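Local coordinates for arginine decarboxylase, A207R protein (PDB 2NVA) that catalyses the pyridoxal 5'-phosphate-dependent decarboxylation of arginine to agmatine and is encoded by a chlorella virus, at residues T58-N63 with P84-F89; E73-I78 with L99-D104; G270-V273 with Y278-F281. All blocks are in the same frame, centred on the assembly; numbering follows the deposited sequence.

Contact 1: residues T58-N63 with P84-F89; sequences TMCDKN and PSRIIF
One side chain spans almost the entire gap in this contact: Arg86 reaches out to the closing turn of helix 53-61, while the two backbones stay well apart. The nearest pair of CA atoms, those of Asn63 and Arg86, is still 9.3 Å apart. Arg86 sits just ahead of strand 87-89, and its chain runs outward before a bend at chi3 (71°) swings the guanidinium onto the helix end. Arg86 NH1 donates to Cys60 O at 3.0 Å. The bond is nearly straight, with 173° at the hydrogen, and it lies in the plane of the guanidinium as well as in that of the carbonyl, using a lone pair of the oxygen. Cys60 O is shared, since it also accepts from Asn63 N at 3.1 Å. That second bond belongs to a Schellman motif, in which Asn63, with positive phi, is the C-prime residue and Val64 N turns back to Met59 O. The backbone of Asn63 lies obliquely to the guanidinium, its CA 3.6 Å from Arg86 NH1. Cys60 SG comes alongside the other terminal nitrogen, with 4.1 Å between SG and Arg86 NH2, a loose approach and not a bond. The guanidinium has further partners in the chain segment that follows the helix: NH1 also bonds Val64 O, and NE bonds Asn65 OD1. Helix 53-61 ends here and strand 87-89 begins, which places the contact at the N-terminal end of the strands of the TIM barrel. A positive group bonded to a carbonyl at a helix C-terminus probably complements the partial negative charge gathered there, and the several acceptors around the guanidinium fix its orientation.

Contact 2: residues E73-I78 with L99-D104; sequences EIKKVI and LIFAKD
Apolar packing dominates the contact between the two helices, and Phe101 is its centre. With CG anti to the backbone N (chi1 177°), its ring extends from helix 96-105 toward helix 71-80 and lies alongside Ile74, the two side chains pointing toward each other's helix. The CG2 methyl of Ile74 does the touching, with CG2 3.6 Å from Phe101 CE2 and oblique to the ring. The other arm of the isoleucine leads to Ala102, where Ile74 CD1 and Ala102 CB are 4.4 Å apart, a looser approach. Beneath this pair lies Phe89 of strand 87-89, on which both Ile74 and Ala102 rest; Ile74 also touches Cys68 of strand 65-68.

CH-pi contact comes from the next residue along helix 71-80. The extended aliphatic chain of Lys75 passes across Phe101, starting at the rim, where Lys75 CG is 3.4 Å from Phe101 CZ, and then carrying CE over one face. Lys75 CE stands 4.1 Å from the centroid of the Phe101 ring, 27° off its normal. The methylenes thus cover an aromatic face near the protein surface while the exposed lysine keeps its charged end beyond them. Any cation-pi component is weak at most, because Lys75 NZ is 5.2 Å from the same Phe101 centroid.

No hydrogen bond joins the two segments; their fit rests on apolar packing and the CH-pi contact. The short helical segments run in nearly the same direction, 24° apart, and approach to 11.4 Å between axes, a wide spacing that the large Phe101 ring helps to fill. Consecutive helices lying side by side in like direction, with the intervening strand 87-89 tucked under them, are characteristic of the outer helical layer of a TIM barrel, the fold of the pyridoxal-binding domain.

Contact 3: residues G270-V273 with Y278-F281; sequences GKRV and YEYF
Val273 CG1 sits over one face of the Tyr278 ring, 3.9 Å from its centroid in a CH-pi contact, while Lys271 CE lies at that ring's edge. The setting is an antiparallel beta hairpin of strands 262-274 and 277-282. Lys271 lies on the same face of the sheet, side by side with Tyr280: Lys271 CG is 3.7 Å from Tyr280 CE1, and both polar ends continue to Leu339, with Lys271 NZ also bridging to Glu338.

On the other face of the sheet, Phe281 CE2 lies over one face of the Arg272 guanidinium, while NH2 lies near the ring plane, at its edge; the planes are 80° apart. The phenylalanine also stacks with Tyr320. Asp113 OD1 of the second subunit forms a salt bridge with Arg272 NH1, and the backbone O of Lys148 of that subunit accepts from Arg272 NH2, placing the hairpin in the dimer interface.

Hydrogen-bonded pairs Gly270-Phe281 and Arg272-Glu279 join the backbones. In the second, Arg272 N donates to Glu279 O and Glu279 N to Arg272 O, both at 2.8 Å. The same residues also form a salt bridge, guanidinium and carboxylate planes 83° apart: the Arg272 chain leaves with CG anti to the backbone N and bends at chi3, bringing NE back to Glu279. Arg272 NE lies 2.7 Å from Glu279 OE1, with 162° at the hydrogen, and Arg272 NH2 adds a weak second bond to that oxygen.

How the contacts relate
Contacts 1 and 2 interlock along the chain and in space, their centres 13 Å apart: helix 71-80, strand 87-89 and helix 96-105 follow one another, and the strand of contact 1 packs under both helices of contact 2. Ile87 CD1 meets Val77 CG1 at 3.8 Å, and Pro84 CG meets Ile78 CD1 at 3.8 Å. Contact 3 lies on the opposite side of the chain's centre, in the mixed sheet, with its centre about 45 Å from that of contact 1 and 47 Å from that of contact 2. None of the three reaches the bound agmatine-cofactor adduct: the side chains of Met59, Ile74 and Phe281 stay about 10, 13 and 11 Å from one.

Contact 1: residues T58-N63 with P84-F89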
loop_
_atom_site.group_PDB
_atom_site.type_symbol
_atom_site.label_atom_id
_atom_site.label_comp_id
_atom_site.label_asym_id
_atom_site.label_seq_id
_atom_site.Cartn_x
_atom_site.Cartn_y
_atom_site.Cartn_z
ATOM N N THR A 58 -5.863 14.066 21.782
ATOM C CA THR A 58 -4.739 14.641 22.515
ATOM C C THR A 58 -4.309 15.981 21.920
ATOM O O THR A 58 -4.060 16.941 22.653
ATOM C CB THR A 58 -3.548 13.671 22.538
ATOM O OG1 THR A 58 -3.959 12.436 23.143
ATOM C CG2 THR A 58 -2.385 14.251 23.335
ATOM N N MET A 59 -4.222 16.023 20.592
ATOM C CA MET A 59 -3.967 17.249 19.826
ATOM C C MET A 59 -5.027 18.304 20.166
ATOM O O MET A 59 -4.710 19.447 20.508
ATOM C CB MET A 59 -4.052 16.973 18.304
ATOM C CG MET A 59 -2.948 16.072 17.643
ATOM S SD MET A 59 -1.285 16.764 17.868
ATOM C CE MET A 59 -0.395 15.416 17.128
ATOM N N CYS A 60 -6.291 17.898 20.050
ATOM C CA CYS A 60 -7.429 18.793 20.256
ATOM C C CYS A 60 -7.343 19.486 21.622
ATOM O O CYS A 60 -7.463 20.714 21.715
ATOM C CB CYS A 60 -8.733 18.004 20.150
ATOM S SG CYS A 60 -10.216 18.911 20.664
ATOM N N ASP A 61 -7.136 18.683 22.667
ATOM C CA ASP A 61 -7.065 19.173 24.048
ATOM C C ASP A 61 -5.854 20.071 24.350
ATOM O O ASP A 61 -5.876 20.836 25.322
ATOM C CB ASP A 61 -7.088 17.972 25.018
ATOM C CG ASP A 61 -8.438 17.245 25.020
ATOM O OD1 ASP A 61 -9.437 17.804 24.502
ATOM O OD2 ASP A 61 -8.495 16.106 25.537
ATOM N N LYS A 62 -4.800 19.948 23.541
ATOM C CA LYS A 62 -3.582 20.733 23.708
ATOM C C LYS A 62 -3.611 21.964 22.816
ATOM O O LYS A 62 -2.598 22.650 22.654
ATOM C CB LYS A 62 -2.340 19.885 23.440
ATOM C CG LYS A 62 -2.063 18.793 24.492
ATOM C CD LYS A 62 -1.511 19.353 25.798
ATOM C CE LYS A 62 -0.047 19.738 25.680
ATOM N NZ LYS A 62 0.389 20.390 26.965
ATOM N N ASN A 63 -4.784 22.236 22.249
ATOM C CA ASN A 63 -5.016 23.416 21.406
ATOM C C ASN A 63 -4.244 23.415 20.087
ATOM O O ASN A 63 -3.985 24.463 19.506
ATOM C CB ASN A 63 -4.776 24.709 22.200
ATOM C CG ASN A 63 -5.826 24.935 23.254
ATOM O OD1 ASN A 63 -7.033 24.776 22.993
ATOM N ND2 ASN A 63 -5.393 25.310 24.466
ATOM N N PRO A 84 -14.660 23.196 13.227
ATOM C CA PRO A 84 -14.170 23.291 11.843
ATOM C C PRO A 84 -13.365 24.576 11.573
ATOM O O PRO A 84 -12.591 24.616 10.608
ATOM C CB PRO A 84 -15.459 23.279 11.015
ATOM C CG PRO A 84 -16.443 22.538 11.867
ATOM C CD PRO A 84 -16.121 22.987 13.278
ATOM N N SER A 85 -13.519 25.593 12.425
ATOM C CA SER A 85 -12.708 26.834 12.310
ATOM C C SER A 85 -11.203 26.573 12.510
ATOM O O SER A 85 -10.368 27.394 12.100
ATOM C CB SER A 85 -13.193 27.907 13.292
ATOM O OG SER A 85 -13.028 27.496 14.639
ATOM N N ARG A 86 -10.882 25.450 13.168
ATOM C CA ARG A 86 -9.487 25.057 13.460
ATOM C C ARG A 86 -8.818 24.215 12.353
ATOM O O ARG A 86 -7.679 23.791 12.510
ATOM C CB ARG A 86 -9.402 24.329 14.809
ATOM C CG ARG A 86 -9.606 25.243 15.998
ATOM C CD ARG A 86 -9.927 24.437 17.249
ATOM N NE ARG A 86 -8.762 23.690 17.742
ATOM C CZ ARG A 86 -8.766 22.950 18.851
ATOM N NH1 ARG A 86 -7.671 22.308 19.235
ATOM N NH2 ARG A 86 -9.874 22.839 19.569
ATOM N N ILE A 87 -9.533 23.985 11.247
ATOM C CA ILE A 87 -9.066 23.123 10.146
ATOM C C ILE A 87 -8.634 23.964 8.943
ATOM O O ILE A 87 -9.347 24.902 8.560
ATOM C CB ILE A 87 -10.187 22.124 9.717
ATOM C CG1 ILE A 87 -10.602 21.261 10.919
ATOM C CG2 ILE A 87 -9.740 21.233 8.521
ATOM C CD1 ILE A 87 -11.858 20.433 10.685
ATOM N N ILE A 88 -7.465 23.645 8.376
ATOM C CA ILE A 88 -7.077 24.133 7.048
ATOM C C ILE A 88 -7.252 22.934 6.121
ATOM O O ILE A 88 -6.712 21.852 6.396
ATOM C CB ILE A 88 -5.604 24.621 6.969
ATOM C CG1 ILE A 88 -5.359 25.990 7.643
ATOM C CG2 ILE A 88 -5.158 24.794 5.508
ATOM C CD1 ILE A 88 -6.398 26.412 8.612
ATOM N N PHE A 89 -8.023 23.120 5.044
ATOM C CA PHE A 89 -8.161 22.095 4.020
ATOM C C PHE A 89 -6.925 22.222 3.132
ATOM O O PHE A 89 -6.973 22.860 2.065
ATOM C CB PHE A 89 -9.450 22.338 3.229
ATOM C CG PHE A 89 -9.997 21.118 2.515
ATOM C CD1 PHE A 89 -9.183 20.021 2.197
ATOM C CD2 PHE A 89 -11.329 21.110 2.098
ATOM C CE1 PHE A 89 -9.708 18.927 1.497
ATOM C CE2 PHE A 89 -11.865 20.032 1.411
ATOM C CZ PHE A 89 -11.067 18.934 1.103
#

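Contact 2: residues E73-I78 with L99-D104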
loop_
_atom_site.group_PDB
_atom_site.type_symbol
_atom_site.label_atom_id
_atom_site.label_comp_id
_atom_site.label_asym_id
_atom_site.label_seq_id
_atom_site.Cartn_x
_atom_site.Cartn_y
_atom_site.Cartn_z
ATOM N N GLU A 73 -11.188 13.077 6.423
ATOM C CA GLU A 73 -10.357 13.578 7.521
ATOM C C GLU A 73 -11.035 14.724 8.270
ATOM O O GLU A 73 -10.928 14.822 9.492
ATOM C CB GLU A 73 -8.980 14.007 7.006
ATOM C CG GLU A 73 -8.164 12.819 6.518
ATOM C CD GLU A 73 -6.702 13.149 6.232
ATOM O OE1 GLU A 73 -5.913 12.188 6.108
ATOM O OE2 GLU A 73 -6.342 14.350 6.142
ATOM N N ILE A 74 -11.728 15.586 7.531
ATOM C CA ILE A 74 -12.526 16.643 8.154
ATOM C C ILE A 74 -13.540 16.011 9.128
ATOM O O ILE A 74 -13.638 16.413 10.293
ATOM C CB ILE A 74 -13.237 17.525 7.091
ATOM C CG1 ILE A 74 -12.206 18.376 6.340
ATOM C CG2 ILE A 74 -14.276 18.442 7.748
ATOM C CD1 ILE A 74 -12.736 18.983 5.020
ATOM N N LYS A 75 -14.282 15.013 8.643
ATOM C CA LYS A 75 -15.263 14.295 9.480
ATOM C C LYS A 75 -14.634 13.715 10.752
ATOM O O LYS A 75 -15.225 13.811 11.835
ATOM C CB LYS A 75 -15.914 13.162 8.674
ATOM C CG LYS A 75 -16.833 13.650 7.570
ATOM C CD LYS A 75 -17.365 12.482 6.718
ATOM C CE LYS A 75 -18.029 13.044 5.440
ATOM N NZ LYS A 75 -18.863 11.992 4.758
ATOM N N LYS A 76 -13.454 13.102 10.609
ATOM C CA LYS A 76 -12.717 12.505 11.744
ATOM C C LYS A 76 -12.446 13.548 12.820
ATOM O O LYS A 76 -12.665 13.291 13.994
ATOM C CB LYS A 76 -11.375 11.882 11.305
ATOM C CG LYS A 76 -11.521 10.591 10.523
ATOM C CD LYS A 76 -10.161 9.924 10.263
ATOM C CE LYS A 76 -10.338 8.486 9.703
ATOM N NZ LYS A 76 -10.903 8.467 8.290
ATOM N N VAL A 77 -11.968 14.718 12.395
ATOM C CA VAL A 77 -11.608 15.807 13.306
ATOM C C VAL A 77 -12.852 16.405 13.985
ATOM O O VAL A 77 -12.850 16.659 15.208
ATOM C CB VAL A 77 -10.758 16.883 12.567
ATOM C CG1 VAL A 77 -10.548 18.135 13.425
ATOM C CG2 VAL A 77 -9.407 16.271 12.152
ATOM N N ILE A 78 -13.905 16.615 13.195
ATOM C CA ILE A 78 -15.182 17.114 13.726
ATOM C C ILE A 78 -15.774 16.153 14.767
ATOM O O ILE A 78 -16.247 16.571 15.827
ATOM C CB ILE A 78 -16.195 17.433 12.586
ATOM C CG1 ILE A 78 -15.696 18.645 11.786
ATOM C CG2 ILE A 78 -17.616 17.677 13.152
ATOM C CD1 ILE A 78 -16.538 18.980 10.540
ATOM N N LEU A 99 -15.666 20.173 -1.364
ATOM C CA LEU A 99 -15.735 21.625 -1.180
ATOM C C LEU A 99 -17.087 22.057 -0.634
ATOM O O LEU A 99 -17.159 22.895 0.260
ATOM C CB LEU A 99 -15.433 22.359 -2.496
ATOM C CG LEU A 99 -13.928 22.461 -2.796
ATOM C CD1 LEU A 99 -13.691 23.046 -4.187
ATOM C CD2 LEU A 99 -13.171 23.274 -1.732
ATOM N N ILE A 100 -18.152 21.478 -1.182
ATOM C CA ILE A 100 -19.521 21.746 -0.712
ATOM C C ILE A 100 -19.657 21.322 0.748
ATOM O O ILE A 100 -20.230 22.060 1.554
ATOM C CB ILE A 100 -20.574 21.042 -1.588
ATOM C CG1 ILE A 100 -20.515 21.599 -3.018
ATOM C CG2 ILE A 100 -21.987 21.213 -1.001
ATOM C CD1 ILE A 100 -21.211 20.720 -4.052
ATOM N N PHE A 101 -19.122 20.146 1.074
ATOM C CA PHE A 101 -19.099 19.646 2.447
ATOM C C PHE A 101 -18.312 20.581 3.383
ATOM O O PHE A 101 -18.801 20.929 4.469
ATOM C CB PHE A 101 -18.522 18.223 2.488
ATOM C CG PHE A 101 -18.405 17.655 3.880
ATOM C CD1 PHE A 101 -19.534 17.172 4.550
ATOM C CD2 PHE A 101 -17.168 17.599 4.522
ATOM C CE1 PHE A 101 -19.433 16.650 5.846
ATOM C CE2 PHE A 101 -17.051 17.083 5.809
ATOM C CZ PHE A 101 -18.189 16.602 6.473
ATOM N N ALA A 102 -17.107 20.985 2.966
ATOM C CA ALA A 102 -16.299 21.925 3.747
ATOM C C ALA A 102 -17.044 23.233 4.014
ATOM O O ALA A 102 -17.044 23.737 5.141
ATOM C CB ALA A 102 -14.978 22.209 3.036
ATOM N N LYS A 103 -17.664 23.783 2.970
ATOM C CA LYS A 103 -18.416 25.036 3.099
ATOM C C LYS A 103 -19.528 24.864 4.123
ATOM O O LYS A 103 -19.732 25.717 4.987
ATOM C CB LYS A 103 -18.990 25.471 1.733
ATOM C CG LYS A 103 -19.724 26.816 1.757
ATOM C CD LYS A 103 -20.777 26.891 0.668
ATOM C CE LYS A 103 -21.710 25.653 0.730
ATOM N NZ LYS A 103 -23.093 25.968 0.218
ATOM N N ASP A 104 -20.241 23.747 4.015
ATOM C CA ASP A 104 -21.359 23.484 4.903
ATOM C C ASP A 104 -20.925 23.357 6.355
ATOM O O ASP A 104 -21.558 23.919 7.253
ATOM C CB ASP A 104 -22.104 22.240 4.450
ATOM C CG ASP A 104 -22.968 22.500 3.220
ATOM O OD1 ASP A 104 -23.418 23.653 3.026
ATOM O OD2 ASP A 104 -23.222 21.539 2.448
#

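Contact 3: residues G270-V273 with Y278-F281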
loop_
_atom_site.group_PDB
_atom_site.type_symbol
_atom_site.label_atom_id
_atom_site.label_comp_id
_atom_site.label_asym_id
_atom_site.label_seq_id
_atom_site.Cartn_x
_atom_site.Cartn_y
_atom_site.Cartn_z
ATOM N N GLY A 270 7.908 -17.492 11.567
ATOM C CA GLY A 270 8.582 -18.482 10.729
ATOM C C GLY A 270 10.079 -18.216 10.705
ATOM O O GLY A 270 10.532 -17.103 10.988
ATOM N N LYS A 271 10.849 -19.237 10.361
ATOM C CA LYS A 271 12.303 -19.140 10.453
ATOM C C LYS A 271 12.938 -20.107 9.467
ATOM O O LYS A 271 12.408 -21.187 9.233
ATOM C CB LYS A 271 12.747 -19.479 11.886
ATOM C CG LYS A 271 14.248 -19.338 12.168
ATOM C CD LYS A 271 14.567 -19.704 13.638
ATOM C CE LYS A 271 16.088 -19.696 13.882
ATOM N NZ LYS A 271 16.418 -19.976 15.320
ATOM N N ARG A 272 14.070 -19.720 8.901
ATOM C CA ARG A 272 14.792 -20.585 7.977
ATOM C C ARG A 272 16.261 -20.207 8.141
ATOM O O ARG A 272 16.588 -19.022 8.063
ATOM C CB ARG A 272 14.285 -20.302 6.548
ATOM C CG ARG A 272 14.669 -21.298 5.477
ATOM C CD ARG A 272 13.860 -21.045 4.204
ATOM N NE ARG A 272 13.987 -19.662 3.769
ATOM C CZ ARG A 272 13.026 -18.934 3.195
ATOM N NH1 ARG A 272 11.810 -19.432 2.953
ATOM N NH2 ARG A 272 13.286 -17.689 2.871
ATOM N N VAL A 273 17.133 -21.184 8.397
ATOM C CA VAL A 273 18.561 -20.916 8.520
ATOM C C VAL A 273 19.301 -21.644 7.406
ATOM O O VAL A 273 19.234 -22.877 7.304
ATOM C CB VAL A 273 19.112 -21.368 9.894
ATOM C CG1 VAL A 273 20.604 -21.006 10.037
ATOM C CG2 VAL A 273 18.287 -20.741 11.020
ATOM N N TYR A 278 20.290 -16.145 8.761
ATOM C CA TYR A 278 19.100 -16.391 9.567
ATOM C C TYR A 278 17.928 -15.588 9.050
ATOM O O TYR A 278 17.896 -14.373 9.196
ATOM C CB TYR A 278 19.371 -16.055 11.032
ATOM C CG TYR A 278 20.390 -16.990 11.657
ATOM C CD1 TYR A 278 20.006 -17.926 12.614
ATOM C CD2 TYR A 278 21.735 -16.948 11.274
ATOM C CE1 TYR A 278 20.935 -18.801 13.182
ATOM C CE2 TYR A 278 22.675 -17.818 11.830
ATOM C CZ TYR A 278 22.274 -18.740 12.783
ATOM O OH TYR A 278 23.195 -19.598 13.355
ATOM N N GLU A 279 16.963 -16.290 8.460
ATOM C CA GLU A 279 15.818 -15.641 7.831
ATOM C C GLU A 279 14.573 -15.797 8.700
ATOM O O GLU A 279 14.243 -16.902 9.114
ATOM C CB GLU A 279 15.579 -16.233 6.437
ATOM C CG GLU A 279 16.785 -16.117 5.490
ATOM C CD GLU A 279 16.695 -17.010 4.255
ATOM O OE1 GLU A 279 16.065 -18.083 4.320
ATOM O OE2 GLU A 279 17.298 -16.648 3.223
ATOM N N TYR A 280 13.905 -14.682 8.982
ATOM C CA TYR A 280 12.733 -14.689 9.857
ATOM C C TYR A 280 11.536 -14.086 9.162
ATOM O O TYR A 280 11.675 -13.143 8.379
ATOM C CB TYR A 280 13.005 -13.890 11.127
ATOM C CG TYR A 280 14.232 -14.356 11.866
ATOM C CD1 TYR A 280 14.217 -15.540 12.612
ATOM C CD2 TYR A 280 15.411 -13.612 11.820
ATOM C CE1 TYR A 280 15.357 -15.968 13.298
ATOM C CE2 TYR A 280 16.560 -14.035 12.491
ATOM C CZ TYR A 280 16.520 -15.212 13.237
ATOM O OH TYR A 280 17.652 -15.612 13.912
ATOM N N PHE A 281 10.360 -14.627 9.469
ATOM C CA PHE A 281 9.116 -14.090 8.953
ATOM C C PHE A 281 8.296 -13.606 10.129
ATOM O O PHE A 281 8.194 -14.301 11.134
ATOM C CB PHE A 281 8.359 -15.163 8.172
ATOM C CG PHE A 281 8.986 -15.471 6.858
ATOM C CD1 PHE A 281 8.417 -15.007 5.682
ATOM C CD2 PHE A 281 10.185 -16.170 6.799
ATOM C CE1 PHE A 281 9.024 -15.289 4.438
ATOM C CE2 PHE A 281 10.807 -16.444 5.567
ATOM C CZ PHE A 281 10.225 -15.998 4.397
#